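Side-chain contacts in xyloglucan-specific endo-beta-1,4-glucanase (Uncultured bacterium, PDB 4W88), which probably cleaves beta-1,4-glucan backbone links within xyloglucan, as a family 5 glycoside hydrolase built on a (beta/alpha)8 barrel: residues A[49-54]-A[94-99]; A[62-67]-A[78-83]; A[180-185]-A[213-218]. The protein carries 1 engineered substitution. All coordinates share one frame; numbering follows the deposited sequence.

In the fold
The chain folds as a (beta/alpha)8 barrel, and the three contacts tie its outer layer to its strands and loops. From the N terminus, contact 1 opens first, at the end of helix 44-53. It closes at 94-99, where strand 97-101 begins. Contact 2 is nested inside that loop. It joins 62-67, just after strand 57-60, to the start of helix 78-92, and so closes the short loop between them. Contact 3 follows in series. It joins the end of helix 164-182 to 213-218, the lead-in to strand 218-223. The three do not touch, and their centres lie about 23 to 26 Å apart.

Contact 1: A[49-54]-A[94-99]; sequences TVNDRG and DGMYII
N51 and M96 make the tight part of this contact. M96 is a selenomethionine. The two side chains lie alongside each other and run opposite ways. N51 OD1 lies 3.5 Å from M96 CG, and N51 CB lies 3.9 Å from M96 SE. The M96 chain bends at its last torsion (chi3 82°), which carries its methyl toward the helix. There V50 CG1 meets M96 CE at 4.2 Å.

The other side of N51 is looser and wet. Its amide reaches D94 chiefly through water. Water 2 donates to N51 OD1 (2.7 Å) and to D94 O (3.1 Å). Water 3 accepts from N51 ND2 (3.0 Å) and donates to D94 O (2.7 Å). Water 1 accepts from N51 ND2 (2.8 Å), donates to D52 OD1, and holds D94 OD2 only weakly. Together these waters probably help fix the turn of the amide. Replacing N51 by an alanine would remove the amide, and D94 O would probably lose its water links to helix 44-53, with one flank of M96 uncovered.

M96 also packs on I58 of strand 57-60 and on A91 of helix 78-92, so it fills the space between two helices and the barrel.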
ATOM      1  N   THR A  49      -1.761 -16.583  10.460  1.00 18.19           N
ATOM      2  CA  THR A  49      -2.654 -17.270   9.537  1.00 20.25           C
ATOM      3  C   THR A  49      -2.421 -16.777   8.118  1.00 18.10           C
ATOM      4  O   THR A  49      -2.424 -17.559   7.145  1.00 18.35           O
ATOM      5  CB  THR A  49      -4.131 -17.037   9.966  1.00 17.89           C
ATOM      6  OG1 THR A  49      -4.320 -17.461  11.315  1.00 20.54           O
ATOM      7  CG2 THR A  49      -5.110 -17.742   9.093  1.00 24.24           C
ATOM      8  N   VAL A  50      -2.246 -15.458   7.997  1.00 19.05           N
ATOM      9  CA  VAL A  50      -1.867 -14.846   6.709  1.00 18.01           C
ATOM     10  C   VAL A  50      -0.564 -15.477   6.147  1.00 16.57           C
ATOM     11  O   VAL A  50      -0.526 -15.964   5.012  1.00 18.57           O
ATOM     12  CB  VAL A  50      -1.731 -13.298   6.877  1.00 16.67           C
ATOM     13  CG1 VAL A  50      -1.158 -12.631   5.634  1.00 17.39           C
ATOM     14  CG2 VAL A  50      -3.112 -12.694   7.220  1.00 20.46           C
ATOM     15  N   ASN A  51       0.483 -15.441   6.963  1.00 18.43           N
ATOM     16  CA  ASN A  51       1.770 -15.981   6.617  1.00 16.95           C
ATOM     17  C   ASN A  51       1.670 -17.474   6.210  1.00 17.05           C
ATOM     18  O   ASN A  51       2.232 -17.934   5.195  1.00 18.82           O
ATOM     19  CB  ASN A  51       2.773 -15.850   7.769  1.00 20.43           C
ATOM     20  CG  ASN A  51       4.182 -16.209   7.344  1.00 16.99           C
ATOM     21  OD1 ASN A  51       4.737 -15.680   6.338  1.00 19.85           O
ATOM     22  ND2 ASN A  51       4.788 -17.097   8.123  1.00 23.96           N
ATOM     23  N   ASP A  52       0.952 -18.229   7.018  1.00 18.20           N
ATOM     24  CA  ASP A  52       0.893 -19.683   6.811  1.00 18.41           C
ATOM     25  C   ASP A  52       0.241 -20.062   5.485  1.00 20.64           C
ATOM     26  O   ASP A  52       0.546 -21.136   4.892  1.00 21.40           O
ATOM     27  CB  ASP A  52       0.129 -20.338   7.955  1.00 20.19           C
ATOM     28  CG  ASP A  52       0.883 -20.328   9.295  1.00 22.73           C
ATOM     29  OD1 ASP A  52       2.138 -20.167   9.341  1.00 27.74           O
ATOM     30  OD2 ASP A  52       0.145 -20.574  10.318  1.00 29.00           O
ATOM     31  N   ARG A  53      -0.650 -19.184   5.000  1.00 19.42           N
ATOM     32  CA  ARG A  53      -1.427 -19.521   3.766  1.00 18.72           C
ATOM     33  C   ARG A  53      -0.532 -19.264   2.595  1.00 19.77           C
ATOM     34  O   ARG A  53      -0.834 -19.666   1.481  1.00 22.50           O
ATOM     35  CB  ARG A  53      -2.699 -18.646   3.680  1.00 19.07           C
ATOM     36  CG  ARG A  53      -3.766 -19.062   2.672  1.00 20.46           C
ATOM     37  CD  ARG A  53      -4.370 -20.446   2.993  1.00 22.13           C
ATOM     38  NE  ARG A  53      -5.636 -20.650   2.329  1.00 24.27           N
ATOM     39  CZ  ARG A  53      -5.758 -21.055   1.109  1.00 24.02           C
ATOM     40  NH1 ARG A  53      -4.708 -21.311   0.347  1.00 22.75           N
ATOM     41  NH2 ARG A  53      -6.955 -21.116   0.600  1.00 27.05           N
ATOM     42  N   GLY A  54       0.560 -18.515   2.787  1.00 18.18           N
ATOM     43  CA  GLY A  54       1.420 -18.174   1.676  1.00 19.32           C
ATOM     44  C   GLY A  54       1.675 -16.700   1.388  1.00 17.63           C
ATOM     45  O   GLY A  54       2.446 -16.359   0.482  1.00 20.31           O
ATOM     46  N   ASP A  94       7.440 -13.657  12.668  1.00 16.38           N
ATOM     47  CA  ASP A  94       7.213 -14.683  11.672  1.00 17.83           C
ATOM     48  C   ASP A  94       8.146 -14.579  10.457  1.00 17.73           C
ATOM     49  O   ASP A  94       7.993 -15.301   9.456  1.00 22.00           O
ATOM     50  CB  ASP A  94       5.750 -14.687  11.198  1.00 19.45           C
ATOM     51  CG  ASP A  94       4.733 -15.052  12.288  1.00 18.76           C
ATOM     52  OD1 ASP A  94       5.119 -15.258  13.436  1.00 20.57           O
ATOM     53  OD2 ASP A  94       3.487 -15.122  11.927  1.00 21.14           O
ATOM     54  N   GLY A  95       9.068 -13.665  10.505  1.00 18.44           N
ATOM     55  CA  GLY A  95      10.065 -13.510   9.431  1.00 17.41           C
ATOM     56  C   GLY A  95       9.537 -12.958   8.128  1.00 15.44           C
ATOM     57  O   GLY A  95      10.084 -13.210   7.020  1.00 17.37           O
HETATM   58  N   MSE A  96       8.475 -12.186   8.252  1.00 17.38           N
HETATM   59  CA  MSE A  96       7.743 -11.648   7.083  1.00 19.04           C
HETATM   60  C   MSE A  96       8.393 -10.384   6.539  1.00 17.05           C
HETATM   61  O   MSE A  96       9.119  -9.677   7.255  1.00 17.83           O
HETATM   62  CB  MSE A  96       6.298 -11.342   7.468  1.00 17.84           C
HETATM   63  CG  MSE A  96       5.539 -12.596   7.833  1.00 19.76           C
HETATM   64 SE   MSE A  96       3.728 -12.181   8.450  1.00 19.27          SE
HETATM   65  CE  MSE A  96       2.848 -11.996   6.748  1.00 19.76           C
ATOM     66  N   TYR A  97       8.166 -10.151   5.227  1.00 17.51           N
ATOM     67  CA  TYR A  97       8.414  -8.864   4.593  1.00 17.05           C
ATOM     68  C   TYR A  97       7.258  -7.955   4.979  1.00 13.89           C
ATOM     69  O   TYR A  97       6.097  -8.388   4.995  1.00 17.34           O
ATOM     70  CB  TYR A  97       8.603  -9.037   3.075  1.00 16.69           C
ATOM     71  CG  TYR A  97       9.867  -9.833   2.798  1.00 18.67           C
ATOM     72  CD1 TYR A  97       9.890 -11.260   2.847  1.00 21.89           C
ATOM     73  CD2 TYR A  97      11.048  -9.173   2.646  1.00 20.72           C
ATOM     74  CE1 TYR A  97      11.086 -11.931   2.737  1.00 24.16           C
ATOM     75  CE2 TYR A  97      12.238  -9.831   2.478  1.00 22.91           C
ATOM     76  CZ  TYR A  97      12.266 -11.187   2.538  1.00 22.40           C
ATOM     77  OH  TYR A  97      13.518 -11.774   2.443  1.00 28.68           O
ATOM     78  N   ILE A  98       7.561  -6.682   5.206  1.00 15.38           N
ATOM     79  CA  ILE A  98       6.602  -5.780   5.815  1.00 15.43           C
ATOM     80  C   ILE A  98       6.627  -4.428   5.120  1.00 15.24           C
ATOM     81  O   ILE A  98       7.736  -3.893   4.899  1.00 16.27           O
ATOM     82  CB  ILE A  98       6.889  -5.554   7.317  1.00 13.78           C
ATOM     83  CG1 ILE A  98       7.034  -6.895   8.026  1.00 17.18           C
ATOM     84  CG2 ILE A  98       5.784  -4.699   7.951  1.00 18.28           C
ATOM     85  CD1 ILE A  98       7.689  -6.815   9.399  1.00 18.95           C
ATOM     86  N   ILE A  99       5.472  -3.852   4.903  1.00 14.98           N
ATOM     87  CA  ILE A  99       5.393  -2.449   4.559  1.00 14.62           C
ATOM     88  C   ILE A  99       4.595  -1.726   5.591  1.00 14.66           C
ATOM     89  O   ILE A  99       3.474  -2.075   5.849  1.00 16.76           O
ATOM     90  CB  ILE A  99       4.782  -2.199   3.158  1.00 15.28           C
ATOM     91  CG1 ILE A  99       5.618  -2.855   2.053  1.00 17.34           C
ATOM     92  CG2 ILE A  99       4.508  -0.725   2.931  1.00 17.36           C
ATOM     93  CD1 ILE A  99       4.910  -2.799   0.680  1.00 16.96           C
TER
HETATM   94  O   HOH W   1       3.421 -18.160  10.386  1.00 24.31           O
HETATM   95  O   HOH W   2       7.476 -15.582   6.414  1.00 29.42           O
HETATM   96  O   HOH W   3       7.659 -17.907   8.695  1.00 39.26           O

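Contact 2: A[62-67]-A[78-83]; sequences VTFANH and ADWLAR
H67 and W80 form a face-to-face stack. The imidazole and the five-membered ring of the indole have centroids 3.5 Å apart, and their planes differ by only 1°. The imidazole also reaches over the six-membered ring, with H67 NE2 above the middle of the indole. H67 CG sits 3.4 Å from W80 CG. H67 CB adds a CH-pi contact over the same five-membered ring, 3.9 Å from its centroid. W80 CG is anti to the backbone N (chi1 -175°), and this sends the indole from the helix into the loop.

F64 meets W80 at the indole edge. F64 CD1 lies near the indole plane, 3.7 Å from W80 NE1, and the two rings stand at 85° to each other. V62 CG1 touches W80 NE1 at 3.7 Å. The same methyl lies over one face of F64, near its rim. F64, H67 and W80 thus make a buried aromatic cluster.

A second shell sets these groups. Water 4 lies in the plane of the H67 ring, 2.8 Å from H67 ND1. Water 4 donates to D79 OD1 at 3.0 Å, and this link probably helps hold the imidazole's rotation. D79 OD1 is also bonded to S77 OG. The H67 backbone N bonds F64 O at 2.7 Å, closing the short 3-10 turn that brings H67 over W80. E105 OE2 bonds F64 N, and D101 OD1 bonds V62 N.

The cluster therefore joins the loop after strand 57-60 to the first turn of helix 78-92, within one beta-alpha unit of the barrel. Helix 117-134 packs alongside, where L131 touches both F64 and L81.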
ATOM      1  N   VAL A  62      -1.505   2.504   8.175  1.00 14.66           N
ATOM      2  CA  VAL A  62      -1.689   3.202   9.432  1.00 13.06           C
ATOM      3  C   VAL A  62      -2.072   4.665   9.165  1.00 13.32           C
ATOM      4  O   VAL A  62      -1.384   5.347   8.407  1.00 14.47           O
ATOM      5  CB  VAL A  62      -0.451   3.206  10.302  1.00 16.52           C
ATOM      6  CG1 VAL A  62      -0.737   3.839  11.631  1.00 15.10           C
ATOM      7  CG2 VAL A  62       0.062   1.794  10.549  1.00 14.40           C
ATOM      8  N   THR A  63      -3.123   5.149   9.815  1.00 14.63           N
ATOM      9  CA  THR A  63      -3.460   6.562   9.715  1.00 15.45           C
ATOM     10  C   THR A  63      -3.034   7.175  11.025  1.00 16.20           C
ATOM     11  O   THR A  63      -3.510   6.800  12.116  1.00 16.89           O
ATOM     12  CB  THR A  63      -5.002   6.820   9.475  1.00 15.47           C
ATOM     13  OG1 THR A  63      -5.366   6.108   8.253  1.00 15.32           O
ATOM     14  CG2 THR A  63      -5.252   8.301   9.306  1.00 16.26           C
ATOM     15  N   PHE A  64      -2.166   8.172  10.915  1.00 16.49           N
ATOM     16  CA  PHE A  64      -1.586   8.778  12.126  1.00 14.06           C
ATOM     17  C   PHE A  64      -2.303  10.028  12.584  1.00 16.71           C
ATOM     18  O   PHE A  64      -2.261  10.341  13.760  1.00 16.04           O
ATOM     19  CB  PHE A  64      -0.133   9.110  11.825  1.00 14.90           C
ATOM     20  CG  PHE A  64       0.707   7.882  11.748  1.00 16.61           C
ATOM     21  CD1 PHE A  64       1.205   7.312  12.942  1.00 15.42           C
ATOM     22  CD2 PHE A  64       0.970   7.267  10.544  1.00 15.90           C
ATOM     23  CE1 PHE A  64       1.970   6.147  12.877  1.00 15.25           C
ATOM     24  CE2 PHE A  64       1.732   6.055  10.522  1.00 15.47           C
ATOM     25  CZ  PHE A  64       2.202   5.484  11.712  1.00 16.82           C
ATOM     26  N   ALA A  65      -2.934  10.746  11.636  1.00 16.40           N
ATOM     27  CA  ALA A  65      -3.456  12.066  11.887  1.00 15.84           C
ATOM     28  C   ALA A  65      -4.062  12.295  13.305  1.00 16.83           C
ATOM     29  O   ALA A  65      -3.653  13.238  14.027  1.00 17.93           O
ATOM     30  CB  ALA A  65      -4.474  12.475  10.817  1.00 22.00           C
ATOM     31  N   ASN A  66      -5.097  11.527  13.643  1.00 18.03           N
ATOM     32  CA  ASN A  66      -5.750  11.765  14.925  1.00 16.40           C
ATOM     33  C   ASN A  66      -4.916  11.414  16.184  1.00 17.04           C
ATOM     34  O   ASN A  66      -5.296  11.789  17.317  1.00 19.76           O
ATOM     35  CB  ASN A  66      -7.028  10.993  14.992  1.00 20.22           C
ATOM     36  CG  ASN A  66      -8.054  11.506  14.043  1.00 21.26           C
ATOM     37  OD1 ASN A  66      -8.039  12.669  13.614  1.00 22.40           O
ATOM     38  ND2 ASN A  66      -8.959  10.644  13.681  1.00 25.78           N
ATOM     39  N   HIS A  67      -3.764  10.809  15.959  1.00 17.93           N
ATOM     40  CA  HIS A  67      -2.843  10.415  17.046  1.00 15.10           C
ATOM     41  C   HIS A  67      -1.685  11.386  17.165  1.00 19.01           C
ATOM     42  O   HIS A  67      -0.768  11.149  17.921  1.00 19.63           O
ATOM     43  CB  HIS A  67      -2.327   8.985  16.822  1.00 15.56           C
ATOM     44  CG  HIS A  67      -3.408   7.984  16.554  1.00 18.10           C
ATOM     45  ND1 HIS A  67      -4.219   7.429  17.540  1.00 17.76           N
ATOM     46  CD2 HIS A  67      -3.935   7.585  15.381  1.00 16.89           C
ATOM     47  CE1 HIS A  67      -5.149   6.682  16.952  1.00 17.57           C
ATOM     48  NE2 HIS A  67      -4.985   6.749  15.647  1.00 17.08           N
ATOM     49  N   ALA A  78       2.287   8.241  22.382  1.00 19.23           N
ATOM     50  CA  ALA A  78       3.090   7.075  22.733  1.00 21.24           C
ATOM     51  C   ALA A  78       2.327   5.781  22.644  1.00 17.56           C
ATOM     52  O   ALA A  78       2.919   4.749  22.215  1.00 19.53           O
ATOM     53  CB  ALA A  78       3.686   7.221  24.128  1.00 25.20           C
ATOM     54  N   ASP A  79       1.064   5.756  23.075  1.00 20.21           N
ATOM     55  CA  ASP A  79       0.305   4.531  23.072  1.00 19.64           C
ATOM     56  C   ASP A  79       0.067   4.007  21.634  1.00 19.01           C
ATOM     57  O   ASP A  79       0.080   2.803  21.352  1.00 19.49           O
ATOM     58  CB  ASP A  79      -1.027   4.748  23.781  1.00 22.04           C
ATOM     59  CG  ASP A  79      -1.935   5.944  23.150  1.00 39.19           C
ATOM     60  OD1 ASP A  79      -1.613   6.879  22.424  1.00 41.75           O
ATOM     61  OD2 ASP A  79      -3.122   5.991  23.458  1.00 54.33           O
ATOM     62  N   TRP A  80      -0.180   4.940  20.713  1.00 16.75           N
ATOM     63  CA  TRP A  80      -0.379   4.616  19.327  1.00 17.76           C
ATOM     64  C   TRP A  80       0.909   4.110  18.675  1.00 16.11           C
ATOM     65  O   TRP A  80       0.885   3.026  18.008  1.00 16.60           O
ATOM     66  CB  TRP A  80      -0.927   5.781  18.531  1.00 15.90           C
ATOM     67  CG  TRP A  80      -1.255   5.459  17.138  1.00 17.40           C
ATOM     68  CD1 TRP A  80      -0.644   5.902  16.013  1.00 17.73           C
ATOM     69  CD2 TRP A  80      -2.331   4.629  16.705  1.00 16.25           C
ATOM     70  NE1 TRP A  80      -1.288   5.399  14.907  1.00 16.60           N
ATOM     71  CE2 TRP A  80      -2.320   4.612  15.323  1.00 15.18           C
ATOM     72  CE3 TRP A  80      -3.306   3.888  17.388  1.00 14.77           C
ATOM     73  CZ2 TRP A  80      -3.256   3.894  14.574  1.00 15.50           C
ATOM     74  CZ3 TRP A  80      -4.260   3.210  16.682  1.00 17.36           C
ATOM     75  CH2 TRP A  80      -4.252   3.239  15.268  1.00 20.16           C
ATOM     76  N   LEU A  81       2.017   4.821  18.894  1.00 17.29           N
ATOM     77  CA  LEU A  81       3.254   4.307  18.381  1.00 16.40           C
ATOM     78  C   LEU A  81       3.598   2.895  18.922  1.00 15.70           C
ATOM     79  O   LEU A  81       4.036   2.025  18.130  1.00 16.92           O
ATOM     80  CB  LEU A  81       4.389   5.267  18.733  1.00 18.55           C
ATOM     81  CG  LEU A  81       5.771   4.894  18.183  1.00 20.06           C
ATOM     82  CD1 LEU A  81       5.768   4.803  16.702  1.00 21.45           C
ATOM     83  CD2 LEU A  81       6.762   5.978  18.558  1.00 25.14           C
ATOM     84  N   ALA A  82       3.369   2.652  20.208  1.00 17.16           N
ATOM     85  CA  ALA A  82       3.554   1.332  20.805  1.00 16.97           C
ATOM     86  C   ALA A  82       2.704   0.259  20.150  1.00 15.60           C
ATOM     87  O   ALA A  82       3.191  -0.829  19.858  1.00 19.90           O
ATOM     88  CB  ALA A  82       3.383   1.356  22.287  1.00 20.03           C
ATOM     89  N   ARG A  83       1.455   0.594  19.842  1.00 17.25           N
ATOM     90  CA  ARG A  83       0.573  -0.374  19.203  1.00 16.53           C
ATOM     91  C   ARG A  83       0.966  -0.696  17.795  1.00 16.32           C
ATOM     92  O   ARG A  83       0.979  -1.848  17.412  1.00 17.85           O
ATOM     93  CB  ARG A  83      -0.881   0.089  19.284  1.00 17.34           C
ATOM     94  CG  ARG A  83      -1.858  -0.878  18.679  1.00 17.35           C
ATOM     95  CD  ARG A  83      -1.744  -2.282  19.287  1.00 17.95           C
ATOM     96  NE  ARG A  83      -2.663  -3.157  18.605  1.00 18.54           N
ATOM     97  CZ  ARG A  83      -2.539  -4.488  18.554  1.00 18.05           C
ATOM     98  NH1 ARG A  83      -1.574  -5.111  19.199  1.00 19.86           N
ATOM     99  NH2 ARG A  83      -3.347  -5.190  17.803  1.00 17.02           N
TER
HETATM  100  O   HOH W   4      -3.487   7.675  20.183  1.00 23.42           O

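Contact 3: A[180-185]-A[213-218]; sequences AVRATG and PSDPNI
An Asx turn at D215, in the loop that leads into strand 218-223, is gripped by R182 from the last turn of helix 164-182. The arginine uses two nitrogens, side-on, in a salt bridge. R182 NE donates to D215 OD2 at 2.7 Å. This bond is nearly straight (169°), lies in the guanidinium plane, and uses the syn lone pair of D215 OD2. R182 NH2 donates to D215 OD1 at 2.9 Å. That bond is more tilted, because the guanidinium and carboxylate planes stand 30° apart. R182 NH2 also makes a weak bond to N217 O at 3.1 Å. A bend at chi2 (-64°) helps turn the arginine chain toward the loop.

D215 OD1 takes a second bond, from N217 N at 2.9 Å. This bond makes the Asx turn. R182 NH1 binds R191 O and N188 O, so all three guanidinium nitrogens have a partner. R2 reaches D215 O from the N-terminal segment.

The contact joins a helix end to the loop into a later strand of the (beta/alpha)8 barrel. It lies at the N-terminal end of the strands, the face opposite the one that carries the active site in this fold.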
ATOM      1  N   ALA A 180      14.048  12.584   5.448  1.00 18.48           N
ATOM      2  CA  ALA A 180      13.759  12.488   6.833  1.00 19.46           C
ATOM      3  C   ALA A 180      14.193  11.126   7.347  1.00 18.40           C
ATOM      4  O   ALA A 180      14.739  11.007   8.457  1.00 18.76           O
ATOM      5  CB  ALA A 180      12.303  12.713   7.097  1.00 18.48           C
ATOM      6  N   VAL A 181      13.899  10.101   6.579  1.00 17.45           N
ATOM      7  CA  VAL A 181      14.232   8.732   7.018  1.00 18.92           C
ATOM      8  C   VAL A 181      15.737   8.485   6.983  1.00 16.55           C
ATOM      9  O   VAL A 181      16.313   8.023   7.966  1.00 16.91           O
ATOM     10  CB  VAL A 181      13.525   7.677   6.170  1.00 16.28           C
ATOM     11  CG1 VAL A 181      13.958   6.263   6.531  1.00 17.54           C
ATOM     12  CG2 VAL A 181      11.993   7.753   6.281  1.00 17.20           C
ATOM     13  N   ARG A 182      16.397   8.859   5.880  1.00 16.36           N
ATOM     14  CA  ARG A 182      17.834   8.674   5.823  1.00 16.90           C
ATOM     15  C   ARG A 182      18.627   9.430   6.904  1.00 17.04           C
ATOM     16  O   ARG A 182      19.646   8.918   7.425  1.00 17.71           O
ATOM     17  CB  ARG A 182      18.388   9.066   4.433  1.00 18.45           C
ATOM     18  CG  ARG A 182      17.781   8.264   3.275  1.00 20.08           C
ATOM     19  CD  ARG A 182      18.088   6.795   3.331  1.00 20.33           C
ATOM     20  NE  ARG A 182      17.655   6.122   2.079  1.00 20.00           N
ATOM     21  CZ  ARG A 182      17.089   4.939   2.035  1.00 19.30           C
ATOM     22  NH1 ARG A 182      16.787   4.253   3.128  1.00 18.45           N
ATOM     23  NH2 ARG A 182      16.719   4.463   0.884  1.00 18.22           N
ATOM     24  N   ALA A 183      18.127  10.614   7.283  1.00 17.92           N
ATOM     25  CA  ALA A 183      18.775  11.385   8.293  1.00 18.54           C
ATOM     26  C   ALA A 183      18.718  10.726   9.680  1.00 16.50           C
ATOM     27  O   ALA A 183      19.502  11.142  10.571  1.00 17.69           O
ATOM     28  CB  ALA A 183      18.145  12.760   8.368  1.00 19.68           C
ATOM     29  N   THR A 184      17.924   9.671   9.862  1.00 19.34           N
ATOM     30  CA  THR A 184      17.912   9.012  11.167  1.00 18.43           C
ATOM     31  C   THR A 184      18.950   7.907  11.273  1.00 17.22           C
ATOM     32  O   THR A 184      19.256   7.461  12.372  1.00 19.86           O
ATOM     33  CB  THR A 184      16.568   8.393  11.533  1.00 17.12           C
ATOM     34  OG1 THR A 184      16.240   7.326  10.604  1.00 18.51           O
ATOM     35  CG2 THR A 184      15.518   9.484  11.488  1.00 18.47           C
ATOM     36  N   GLY A 185      19.589   7.559  10.161  1.00 16.61           N
ATOM     37  CA  GLY A 185      20.674   6.602  10.226  1.00 19.11           C
ATOM     38  C   GLY A 185      20.280   5.184  10.617  1.00 17.29           C
ATOM     39  O   GLY A 185      19.161   4.739  10.400  1.00 17.69           O
ATOM     40  N   PRO A 213      14.274   9.310  -7.590  1.00 29.14           N
ATOM     41  CA  PRO A 213      15.413   9.651  -6.753  1.00 30.14           C
ATOM     42  C   PRO A 213      16.713   8.968  -7.139  1.00 26.06           C
ATOM     43  O   PRO A 213      16.720   7.814  -7.580  1.00 27.07           O
ATOM     44  CB  PRO A 213      14.988   9.118  -5.393  1.00 28.48           C
ATOM     45  CG  PRO A 213      13.496   9.070  -5.448  1.00 33.42           C
ATOM     46  CD  PRO A 213      13.238   8.619  -6.810  1.00 28.87           C
ATOM     47  N   SER A 214      17.822   9.689  -6.957  1.00 30.23           N
ATOM     48  CA  SER A 214      19.122   9.056  -7.135  1.00 31.47           C
ATOM     49  C   SER A 214      19.414   8.011  -6.022  1.00 27.99           C
ATOM     50  O   SER A 214      20.300   7.126  -6.187  1.00 28.46           O
ATOM     51  CB  SER A 214      20.225  10.117  -7.298  1.00 46.42           C
ATOM     52  OG  SER A 214      20.210  10.898  -6.115  1.00 50.35           O
ATOM     53  N   ASP A 215      18.708   8.045  -4.895  1.00 24.80           N
ATOM     54  CA  ASP A 215      18.921   7.047  -3.823  1.00 24.67           C
ATOM     55  C   ASP A 215      18.682   5.658  -4.434  1.00 22.91           C
ATOM     56  O   ASP A 215      17.654   5.418  -5.053  1.00 24.65           O
ATOM     57  CB  ASP A 215      17.945   7.352  -2.715  1.00 23.89           C
ATOM     58  CG  ASP A 215      18.123   6.525  -1.485  1.00 23.42           C
ATOM     59  OD1 ASP A 215      18.126   5.292  -1.556  1.00 25.03           O
ATOM     60  OD2 ASP A 215      18.126   7.141  -0.417  1.00 25.99           O
ATOM     61  N   PRO A 216      19.640   4.756  -4.247  1.00 24.31           N
ATOM     62  CA  PRO A 216      19.543   3.426  -4.923  1.00 23.75           C
ATOM     63  C   PRO A 216      18.630   2.441  -4.224  1.00 21.94           C
ATOM     64  O   PRO A 216      18.375   1.357  -4.757  1.00 25.23           O
ATOM     65  CB  PRO A 216      20.984   2.923  -4.879  1.00 25.04           C
ATOM     66  CG  PRO A 216      21.564   3.595  -3.655  1.00 26.99           C
ATOM     67  CD  PRO A 216      20.919   4.942  -3.528  1.00 29.65           C
ATOM     68  N   ASN A 217      18.166   2.828  -3.028  1.00 20.88           N
ATOM     69  CA  ASN A 217      17.330   1.969  -2.182  1.00 17.58           C
ATOM     70  C   ASN A 217      15.881   2.418  -2.080  1.00 18.75           C
ATOM     71  O   ASN A 217      15.287   2.431  -0.985  1.00 18.97           O
ATOM     72  CB  ASN A 217      17.963   1.755  -0.808  1.00 20.30           C
ATOM     73  CG  ASN A 217      19.246   0.952  -0.923  1.00 22.60           C
ATOM     74  OD1 ASN A 217      19.262  -0.127  -1.444  1.00 23.96           O
ATOM     75  ND2 ASN A 217      20.320   1.490  -0.437  1.00 24.32           N
ATOM     76  N   ILE A 218      15.314   2.658  -3.258  1.00 22.90           N
ATOM     77  CA  ILE A 218      13.929   3.018  -3.361  1.00 21.10           C
ATOM     78  C   ILE A 218      13.166   2.093  -4.275  1.00 18.52           C
ATOM     79  O   ILE A 218      13.732   1.337  -5.098  1.00 19.34           O
ATOM     80  CB  ILE A 218      13.749   4.490  -3.775  1.00 19.52           C
ATOM     81  CG1 ILE A 218      14.228   4.749  -5.203  1.00 23.44           C
ATOM     82  CG2 ILE A 218      14.423   5.386  -2.791  1.00 22.60           C
ATOM     83  CD1 ILE A 218      13.215   4.402  -6.289  1.00 29.70           C
TER